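Probable L,D-transpeptidase 3 (Mycobacterium tuberculosis, PDB 6D4K) probably acts as an L,D-transpeptidase in cell-wall biogenesis, perhaps anchoring proteins to peptidoglycan, although it does not form 3->3 cross-links from tetrapeptide stems. Local coordinates at residues R64-P72 against S98-S106; P115-S124 against A250-E261. All coordinates share one frame; numbering follows the deposited sequence.

Interaction 1 of 2, residues R64-P72 against S98-S106; sequences RAVEVKSTP and STVELSVGS
Val-68 and Leu-102 cross obliquely on the inner face of an antiparallel strand pair in the bacterial Ig-like domain, with Val-68 CG1 3.7 Å from Leu-102 CD1. The strand axes run at 157°, and 68-71 is the outermost strand of its sheet within the chain. Leu-102 reaches its neighbour because CG stands anti to the backbone N (chi1 -173°), which turns the branch along the strand. On the same face Val-104 CG1 comes to 3.9 Å from Val-66 CB, just past the end of helix 59-65. Val-45 of strand 45-49, in the facing sheet, packs on Leu-102, and Val-47 on Val-66 and Val-104, as expected between the sheets of a sandwich.

The opposite face is polar and exposed. There Thr-71 and Glu-101, a hydrogen-bonded pair, lie alongside and point the same way, their CB atoms 3.8 Å apart, while Lys-69 leads its chain away from Ser-103 toward Glu-67. Beneath them, reciprocal backbone bonds link Lys-69 with Ser-103 and Thr-71 with Glu-101; the straightest runs from Lys-69 N to Ser-103 O (2.9 Å, 174° at the hydrogen). The ladder weakens at Gly-105, whose N is 3.4 Å from Glu-67 O. At the other end Ser-70 OG donates to Pro-72 O, two residues on, at 2.8 Å; the peptide bond before Pro-72 is cis. Beyond the last backbone pair, one water donates to both strands, at 2.7 Å to Thr-71 O and 2.6 Å to Thr-99 O.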
loop_
_atom_site.group_PDB
_atom_site.type_symbol
_atom_site.label_atom_id
_atom_site.label_comp_id
_atom_site.label_asym_id
_atom_site.label_seq_id
_atom_site.Cartn_x
_atom_site.Cartn_y
_atom_site.Cartn_z
ATOM N N ARG A 64 13.622 -16.834 -15.031
ATOM C CA ARG A 64 13.022 -17.852 -15.884
ATOM C C ARG A 64 12.698 -19.109 -15.087
ATOM O O ARG A 64 11.653 -19.738 -15.300
ATOM C CB ARG A 64 13.940 -18.152 -17.074
ATOM C CG ARG A 64 14.090 -16.974 -18.037
ATOM C CD ARG A 64 14.690 -17.367 -19.373
ATOM N NE ARG A 64 16.009 -17.979 -19.232
ATOM C CZ ARG A 64 17.159 -17.310 -19.212
ATOM N NH1 ARG A 64 17.174 -15.991 -19.333
ATOM N NH2 ARG A 64 18.305 -17.969 -19.073
ATOM N N ALA A 65 13.558 -19.453 -14.119
ATOM C CA ALA A 65 13.314 -20.641 -13.316
ATOM C C ALA A 65 12.078 -20.480 -12.442
ATOM O O ALA A 65 11.435 -21.479 -12.103
ATOM C CB ALA A 65 14.542 -20.963 -12.466
ATOM N N VAL A 66 11.715 -19.244 -12.091
ATOM C CA VAL A 66 10.582 -18.996 -11.205
ATOM C C VAL A 66 9.450 -18.319 -11.974
ATOM O O VAL A 66 8.635 -17.591 -11.405
ATOM C CB VAL A 66 11.000 -18.213 -9.941
ATOM C CG1 VAL A 66 12.105 -18.970 -9.202
ATOM C CG2 VAL A 66 11.445 -16.778 -10.284
ATOM N N GLU A 67 9.394 -18.571 -13.279
ATOM C CA GLU A 67 8.355 -18.056 -14.160
ATOM C C GLU A 67 6.981 -18.136 -13.506
ATOM O O GLU A 67 6.563 -19.201 -13.034
ATOM C CB GLU A 67 8.368 -18.904 -15.436
ATOM C CG GLU A 67 7.400 -18.447 -16.516
ATOM C CD GLU A 67 7.314 -19.418 -17.687
ATOM O OE1 GLU A 67 7.958 -20.490 -17.632
ATOM O OE2 GLU A 67 6.604 -19.104 -18.663
ATOM N N VAL A 68 6.283 -17.006 -13.438
ATOM C CA VAL A 68 4.983 -16.954 -12.776
ATOM C C VAL A 68 3.880 -17.199 -13.802
ATOM O O VAL A 68 3.741 -16.449 -14.777
ATOM C CB VAL A 68 4.773 -15.614 -12.057
ATOM C CG1 VAL A 68 3.373 -15.564 -11.439
ATOM C CG2 VAL A 68 5.874 -15.406 -11.013
ATOM N N LYS A 69 3.080 -18.244 -13.584
ATOM C CA LYS A 69 1.964 -18.577 -14.462
ATOM C C LYS A 69 0.701 -18.636 -13.616
ATOM O O LYS A 69 0.539 -19.538 -12.789
ATOM C CB LYS A 69 2.211 -19.893 -15.203
ATOM C CG LYS A 69 3.469 -19.870 -16.071
ATOM C CD LYS A 69 3.940 -21.274 -16.419
ATOM C CE LYS A 69 3.252 -21.800 -17.672
ATOM N NZ LYS A 69 4.143 -21.751 -18.870
ATOM N N SER A 70 -0.176 -17.664 -13.806
ATOM C CA SER A 70 -1.407 -17.559 -13.040
ATOM C C SER A 70 -2.615 -17.910 -13.908
ATOM O O SER A 70 -2.594 -17.829 -15.144
ATOM C CB SER A 70 -1.578 -16.142 -12.481
ATOM O OG SER A 70 -1.629 -15.211 -13.567
ATOM N N THR A 71 -3.682 -18.311 -13.231
ATOM C CA THR A 71 -4.981 -18.492 -13.858
ATOM C C THR A 71 -5.948 -17.658 -13.010
ATOM O O THR A 71 -6.132 -17.944 -11.827
ATOM C CB THR A 71 -5.376 -19.979 -13.860
ATOM O OG1 THR A 71 -4.334 -20.747 -14.477
ATOM C CG2 THR A 71 -6.674 -20.197 -14.614
ATOM N N PRO A 72 -6.525 -16.589 -13.576
ATOM C CA PRO A 72 -6.423 -16.129 -14.967
ATOM C C PRO A 72 -5.024 -15.636 -15.327
ATOM O O PRO A 72 -4.270 -15.237 -14.439
ATOM C CB PRO A 72 -7.386 -14.936 -14.996
ATOM C CG PRO A 72 -7.374 -14.424 -13.597
ATOM C CD PRO A 72 -7.342 -15.667 -12.765
ATOM N N SER A 98 -12.055 -13.961 -5.761
ATOM C CA SER A 98 -11.723 -15.063 -6.653
ATOM C C SER A 98 -10.668 -15.969 -6.035
ATOM O O SER A 98 -9.981 -15.604 -5.080
ATOM C CB SER A 98 -11.163 -14.543 -7.979
ATOM O OG SER A 98 -12.129 -13.762 -8.659
ATOM N N THR A 99 -10.525 -17.148 -6.625
ATOM C CA THR A 99 -9.388 -18.023 -6.378
ATOM C C THR A 99 -8.445 -17.891 -7.565
ATOM O O THR A 99 -8.850 -18.126 -8.706
ATOM C CB THR A 99 -9.847 -19.473 -6.213
ATOM O OG1 THR A 99 -10.704 -19.573 -5.071
ATOM C CG2 THR A 99 -8.656 -20.400 -6.024
ATOM N N VAL A 100 -7.212 -17.478 -7.309
ATOM C CA VAL A 100 -6.187 -17.355 -8.335
ATOM C C VAL A 100 -5.295 -18.580 -8.236
ATOM O O VAL A 100 -4.753 -18.876 -7.169
ATOM C CB VAL A 100 -5.363 -16.066 -8.159
ATOM C CG1 VAL A 100 -4.252 -16.009 -9.203
ATOM C CG2 VAL A 100 -6.255 -14.829 -8.260
ATOM N N GLU A 101 -5.177 -19.327 -9.329
ATOM C CA GLU A 101 -4.218 -20.418 -9.379
ATOM C C GLU A 101 -2.848 -19.865 -9.727
ATOM O O GLU A 101 -2.715 -18.972 -10.567
ATOM C CB GLU A 101 -4.633 -21.469 -10.403
ATOM C CG GLU A 101 -6.006 -22.043 -10.142
ATOM C CD GLU A 101 -6.314 -23.213 -11.046
ATOM O OE1 GLU A 101 -5.507 -24.167 -11.067
ATOM O OE2 GLU A 101 -7.353 -23.178 -11.740
ATOM N N LEU A 102 -1.825 -20.406 -9.087
ATOM C CA LEU A 102 -0.488 -19.861 -9.215
ATOM C C LEU A 102 0.498 -21.002 -9.410
ATOM O O LEU A 102 0.500 -21.966 -8.637
ATOM C CB LEU A 102 -0.162 -19.055 -7.955
ATOM C CG LEU A 102 1.113 -18.248 -7.914
ATOM C CD1 LEU A 102 1.135 -17.216 -9.029
ATOM C CD2 LEU A 102 1.186 -17.560 -6.583
ATOM N N SER A 103 1.321 -20.905 -10.449
ATOM C CA SER A 103 2.485 -21.769 -10.599
ATOM C C SER A 103 3.725 -20.892 -10.607
ATOM O O SER A 103 3.758 -19.854 -11.277
ATOM C CB SER A 103 2.403 -22.615 -11.876
ATOM O OG SER A 103 1.387 -23.602 -11.764
ATOM N N VAL A 104 4.735 -21.297 -9.846
ATOM C CA VAL A 104 6.020 -20.618 -9.801
ATOM C C VAL A 104 7.059 -21.713 -9.980
ATOM O O VAL A 104 7.279 -22.514 -9.064
ATOM C CB VAL A 104 6.221 -19.864 -8.475
ATOM C CG1 VAL A 104 7.602 -19.229 -8.409
ATOM C CG2 VAL A 104 5.116 -18.811 -8.274
ATOM N N GLY A 105 7.658 -21.786 -11.167
ATOM C CA GLY A 105 8.630 -22.827 -11.461
ATOM C C GLY A 105 8.210 -24.231 -11.056
ATOM O O GLY A 105 8.888 -24.884 -10.254
ATOM N N SER A 106 7.077 -24.685 -11.593
ATOM C CA SER A 106 6.511 -26.012 -11.343
ATOM C C SER A 106 5.868 -26.154 -9.965
ATOM O O SER A 106 5.102 -27.098 -9.743
ATOM C CB SER A 106 7.520 -27.139 -11.600
ATOM O OG SER A 106 8.307 -27.393 -10.448
HETATM O O HOH W 1 11.294 -22.738 -9.489
HETATM O O HOH W 2 -8.424 -19.182 -11.049
#

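Interaction 2 of 2, residues P115-S124 against A250-E261. With CA (calcium ion), chain B.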
loop_
_atom_site.group_PDB
_atom_site.type_symbol
_atom_site.label_atom_id
_atom_site.label_comp_id
_atom_site.label_asym_id
_atom_site.label_seq_id
_atom_site.Cartn_x
_atom_site.Cartn_y
_atom_site.Cartn_z
ATOM N N PRO A 115 -12.379 -8.344 -1.531
ATOM C CA PRO A 115 -12.898 -7.248 -2.359
ATOM C C PRO A 115 -11.760 -6.382 -2.884
ATOM O O PRO A 115 -10.674 -6.307 -2.297
ATOM C CB PRO A 115 -13.784 -6.462 -1.387
ATOM C CG PRO A 115 -13.181 -6.740 -0.037
ATOM C CD PRO A 115 -12.665 -8.150 -0.095
ATOM N N ALA A 116 -12.031 -5.694 -3.994
ATOM C CA ALA A 116 -11.077 -4.723 -4.525
ATOM C C ALA A 116 -11.260 -3.430 -3.752
ATOM O O ALA A 116 -12.204 -2.684 -3.983
ATOM C CB ALA A 116 -11.287 -4.517 -6.021
ATOM N N VAL A 117 -10.371 -3.165 -2.808
ATOM C CA VAL A 117 -10.465 -1.956 -2.001
ATOM C C VAL A 117 -9.353 -1.051 -2.503
ATOM O O VAL A 117 -8.168 -1.295 -2.234
ATOM C CB VAL A 117 -10.352 -2.241 -0.498
ATOM C CG1 VAL A 117 -10.448 -0.944 0.304
ATOM C CG2 VAL A 117 -11.408 -3.268 -0.074
ATOM N N VAL A 118 -9.733 -0.040 -3.281
ATOM C CA VAL A 118 -8.799 0.811 -4.002
ATOM C C VAL A 118 -8.858 2.203 -3.403
ATOM O O VAL A 118 -9.949 2.766 -3.243
ATOM C CB VAL A 118 -9.147 0.873 -5.501
ATOM C CG1 VAL A 118 -8.168 1.763 -6.245
ATOM C CG2 VAL A 118 -9.216 -0.524 -6.123
ATOM N N GLY A 119 -7.693 2.767 -3.101
ATOM C CA GLY A 119 -7.616 4.130 -2.622
ATOM C C GLY A 119 -6.838 5.003 -3.582
ATOM O O GLY A 119 -5.739 4.632 -4.003
ATOM N N VAL A 120 -7.397 6.151 -3.958
ATOM C CA VAL A 120 -6.756 7.066 -4.902
ATOM C C VAL A 120 -6.540 8.402 -4.209
ATOM O O VAL A 120 -7.506 9.064 -3.810
ATOM C CB VAL A 120 -7.579 7.237 -6.188
ATOM C CG1 VAL A 120 -6.873 8.197 -7.140
ATOM C CG2 VAL A 120 -7.805 5.893 -6.858
ATOM N N ALA A 121 -5.279 8.799 -4.071
ATOM C CA ALA A 121 -4.920 10.085 -3.489
ATOM C C ALA A 121 -4.690 11.090 -4.606
ATOM O O ALA A 121 -3.940 10.816 -5.549
ATOM C CB ALA A 121 -3.647 9.965 -2.655
ATOM N N SER A 122 -5.325 12.254 -4.495
ATOM C CA SER A 122 -5.171 13.332 -5.464
ATOM C C SER A 122 -4.475 14.492 -4.768
ATOM O O SER A 122 -5.051 15.122 -3.874
ATOM C CB SER A 122 -6.526 13.771 -6.007
ATOM O OG SER A 122 -6.377 14.948 -6.777
ATOM N N ILE A 123 -3.241 14.774 -5.189
ATOM C CA ILE A 123 -2.456 15.841 -4.573
ATOM C C ILE A 123 -3.139 17.190 -4.763
ATOM O O ILE A 123 -3.201 18.009 -3.837
ATOM C CB ILE A 123 -1.021 15.825 -5.133
ATOM C CG1 ILE A 123 -0.310 14.533 -4.727
ATOM C CG2 ILE A 123 -0.243 17.044 -4.660
ATOM C CD1 ILE A 123 0.937 14.244 -5.527
ATOM N N SER A 124 -3.686 17.432 -5.955
ATOM C CA SER A 124 -4.273 18.734 -6.266
ATOM C C SER A 124 -5.642 18.917 -5.620
ATOM O O SER A 124 -5.999 20.038 -5.233
ATOM C CB SER A 124 -4.375 18.911 -7.781
ATOM O OG SER A 124 -5.095 17.839 -8.364
ATOM N N ALA A 250 -11.237 -1.582 6.203
ATOM C CA ALA A 250 -11.703 -2.118 4.929
ATOM C C ALA A 250 -10.589 -2.749 4.103
ATOM O O ALA A 250 -10.846 -3.712 3.372
ATOM C CB ALA A 250 -12.368 -1.007 4.124
ATOM N N VAL A 251 -9.357 -2.226 4.190
ATOM C CA VAL A 251 -8.305 -2.560 3.239
ATOM C C VAL A 251 -7.568 -3.814 3.703
ATOM O O VAL A 251 -7.526 -4.165 4.890
ATOM C CB VAL A 251 -7.354 -1.351 3.090
ATOM C CG1 VAL A 251 -6.419 -1.240 4.300
ATOM C CG2 VAL A 251 -6.584 -1.413 1.771
ATOM N N ASP A 252 -6.956 -4.495 2.748
ATOM C CA ASP A 252 -6.151 -5.671 3.036
ATOM C C ASP A 252 -4.748 -5.484 2.486
ATOM O O ASP A 252 -4.511 -4.681 1.578
ATOM C CB ASP A 252 -6.760 -6.938 2.415
ATOM C CG ASP A 252 -6.187 -8.236 2.993
ATOM O OD1 ASP A 252 -5.523 -8.198 4.058
ATOM O OD2 ASP A 252 -6.404 -9.318 2.384
ATOM N N ILE A 253 -3.804 -6.242 3.052
ATOM C CA ILE A 253 -2.448 -6.235 2.511
ATOM C C ILE A 253 -2.499 -6.741 1.079
ATOM O O ILE A 253 -3.090 -7.787 0.786
ATOM C CB ILE A 253 -1.475 -7.036 3.396
ATOM C CG1 ILE A 253 -1.103 -6.252 4.662
ATOM C CG2 ILE A 253 -0.194 -7.372 2.622
ATOM C CD1 ILE A 253 -2.260 -5.866 5.580
ATOM N N GLY A 254 -1.902 -5.976 0.170
ATOM C CA GLY A 254 -1.953 -6.278 -1.238
ATOM C C GLY A 254 -2.915 -5.416 -2.018
ATOM O O GLY A 254 -2.827 -5.393 -3.237
ATOM N N ASP A 255 -3.804 -4.680 -1.362
ATOM C CA ASP A 255 -4.706 -3.810 -2.097
ATOM C C ASP A 255 -3.949 -2.598 -2.648
ATOM O O ASP A 255 -2.928 -2.189 -2.097
ATOM C CB ASP A 255 -5.863 -3.353 -1.213
ATOM C CG ASP A 255 -7.014 -4.336 -1.213
ATOM O OD1 ASP A 255 -7.402 -4.824 -2.303
ATOM O OD2 ASP A 255 -7.535 -4.627 -0.110
ATOM N N PRO A 256 -4.415 -2.031 -3.758
ATOM C CA PRO A 256 -3.678 -0.951 -4.415
ATOM C C PRO A 256 -4.019 0.426 -3.871
ATOM O O PRO A 256 -5.152 0.725 -3.473
ATOM C CB PRO A 256 -4.139 -1.065 -5.876
ATOM C CG PRO A 256 -5.548 -1.607 -5.782
ATOM C CD PRO A 256 -5.524 -2.533 -4.575
ATOM N N VAL A 257 -2.993 1.269 -3.863
ATOM C CA VAL A 257 -3.122 2.685 -3.543
ATOM C C VAL A 257 -2.460 3.456 -4.670
ATOM O O VAL A 257 -1.292 3.211 -4.991
ATOM C CB VAL A 257 -2.480 3.041 -2.192
ATOM C CG1 VAL A 257 -2.506 4.554 -1.953
ATOM C CG2 VAL A 257 -3.210 2.309 -1.074
ATOM N N ILE A 258 -3.205 4.370 -5.282
ATOM C CA ILE A 258 -2.712 5.166 -6.392
ATOM C C ILE A 258 -2.559 6.604 -5.918
ATOM O O ILE A 258 -3.460 7.153 -5.272
ATOM C CB ILE A 258 -3.655 5.061 -7.603
ATOM C CG1 ILE A 258 -3.661 3.622 -8.131
ATOM C CG2 ILE A 258 -3.232 6.032 -8.701
ATOM C CD1 ILE A 258 -4.992 2.922 -8.025
ATOM N N VAL A 259 -1.411 7.202 -6.212
ATOM C CA VAL A 259 -1.163 8.613 -5.953
ATOM C C VAL A 259 -1.039 9.303 -7.298
ATOM O O VAL A 259 -0.242 8.884 -8.146
ATOM C CB VAL A 259 0.106 8.824 -5.109
ATOM C CG1 VAL A 259 0.402 10.319 -4.957
ATOM C CG2 VAL A 259 -0.046 8.153 -3.750
ATOM N N GLN A 260 -1.828 10.353 -7.500
ATOM C CA GLN A 260 -1.805 11.082 -8.759
ATOM C C GLN A 260 -1.860 12.577 -8.491
ATOM O O GLN A 260 -2.272 13.032 -7.421
ATOM C CB GLN A 260 -2.971 10.657 -9.654
ATOM C CG GLN A 260 -4.318 11.080 -9.119
ATOM C CD GLN A 260 -5.465 10.384 -9.821
ATOM O OE1 GLN A 260 -5.273 9.370 -10.491
ATOM N NE2 GLN A 260 -6.665 10.940 -9.689
ATOM N N GLU A 261 -1.423 13.341 -9.491
ATOM C CA GLU A 261 -1.493 14.795 -9.441
ATOM C C GLU A 261 -2.943 15.251 -9.581
ATOM O O GLU A 261 -3.468 15.924 -8.698
ATOM C CB GLU A 261 -0.627 15.430 -10.539
ATOM C CG GLU A 261 0.683 14.709 -10.805
ATOM C CD GLU A 261 1.865 15.360 -10.098
ATOM O OE1 GLU A 261 1.644 16.247 -9.254
ATOM O OE2 GLU A 261 3.013 14.996 -10.399
HETATM CA CA CA B . -4.997 -10.632 3.925
HETATM O O HOH W 3 -9.257 -6.579 -0.011
HETATM O O HOH W 4 -6.348 0.623 -1.088
HETATM O O HOH W 5 -5.897 14.222 -9.624
HETATM O O HOH W 6 -3.164 -9.954 2.656
HETATM O O HOH W 7 -3.779 -9.755 5.898
HETATM O O HOH W 8 -3.689 -12.491 4.665
HETATM O O HOH W 9 -6.723 -11.228 5.225
#
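The side-chain amide of Gln-260 carries a methyl group on one face: Val-120 CG1 stands 3.7 Å from Gln-260 CD and almost equally far from OE1 and NE2, so it sits over the middle of the plane. Gln-260 CG lies between the backbone N and the carbonyl carbon (chi1 68°), and the chain then runs extended, which carries the amide across to the neighbouring strand. A water is weakly bonded at the NE2 end.

The carboxylate of Asp-255 is covered on one face by Val-117, whose CB lies above OD2 at 3.7 Å and whose N donates a weak bond to OD1 from the same side. At its rim, Asp-252 N meets the anti lone pair of OD2 at 2.9 Å and a water bridges OD2 to Pro-115 O. OD1 has a further donor, Val-41 N, so several bonds hold this buried group. Asp-252 turns its own carboxylate to a calcium ion, with OD1 and OD2 both at 2.5 Å; four waters and Val-38 O complete the seven ligands.

Both segments belong to the YkuD-type L,D-transpeptidase catalytic domain, where strand 256-260 runs parallel to strand 117-122 at 15° and is flanked on its other side by strand 172-180. Four of the backbone bonds run nearly in line with their carbonyls, among them Ala-121 N to Ile-258 O at 2.7 Å. Val-118 spreads its methyls, CG1 on Ile-258 CD1 and CG2 on Pro-256 CG, each 3.8 Å away. On the reverse face Ala-121 and Val-259 touch Ile-237, next in sequence to the predicted nucleophile Cys-236. Ile-123 CD1 reaches Val-259 CG1 at 4.0 Å, and past the end of the strand Ser-124 N donates to Glu-261 O.

In the fold
The two contacts share no strand: interaction 1 lies in the Ig-like domain and interaction 2 in the catalytic domain, their centres 25 Å apart and their nearest atoms about 7 Å. Interaction 1 sits at a sheet margin, some 22 Å from the chain centre; one face is aliphatic, the other polar, and half of its touching residues are exposed. Interaction 2, about 7 Å from that centre, buries more (775 against 511 Å²) and places aliphatic groups on both faces, with charged groups gathered toward its ends. The antiparallel pair comes from nearby sequence, the parallel one from segments 126 residues apart. Through Asp-252 and Val-38, calcium ties 250-261 to the N-terminal part.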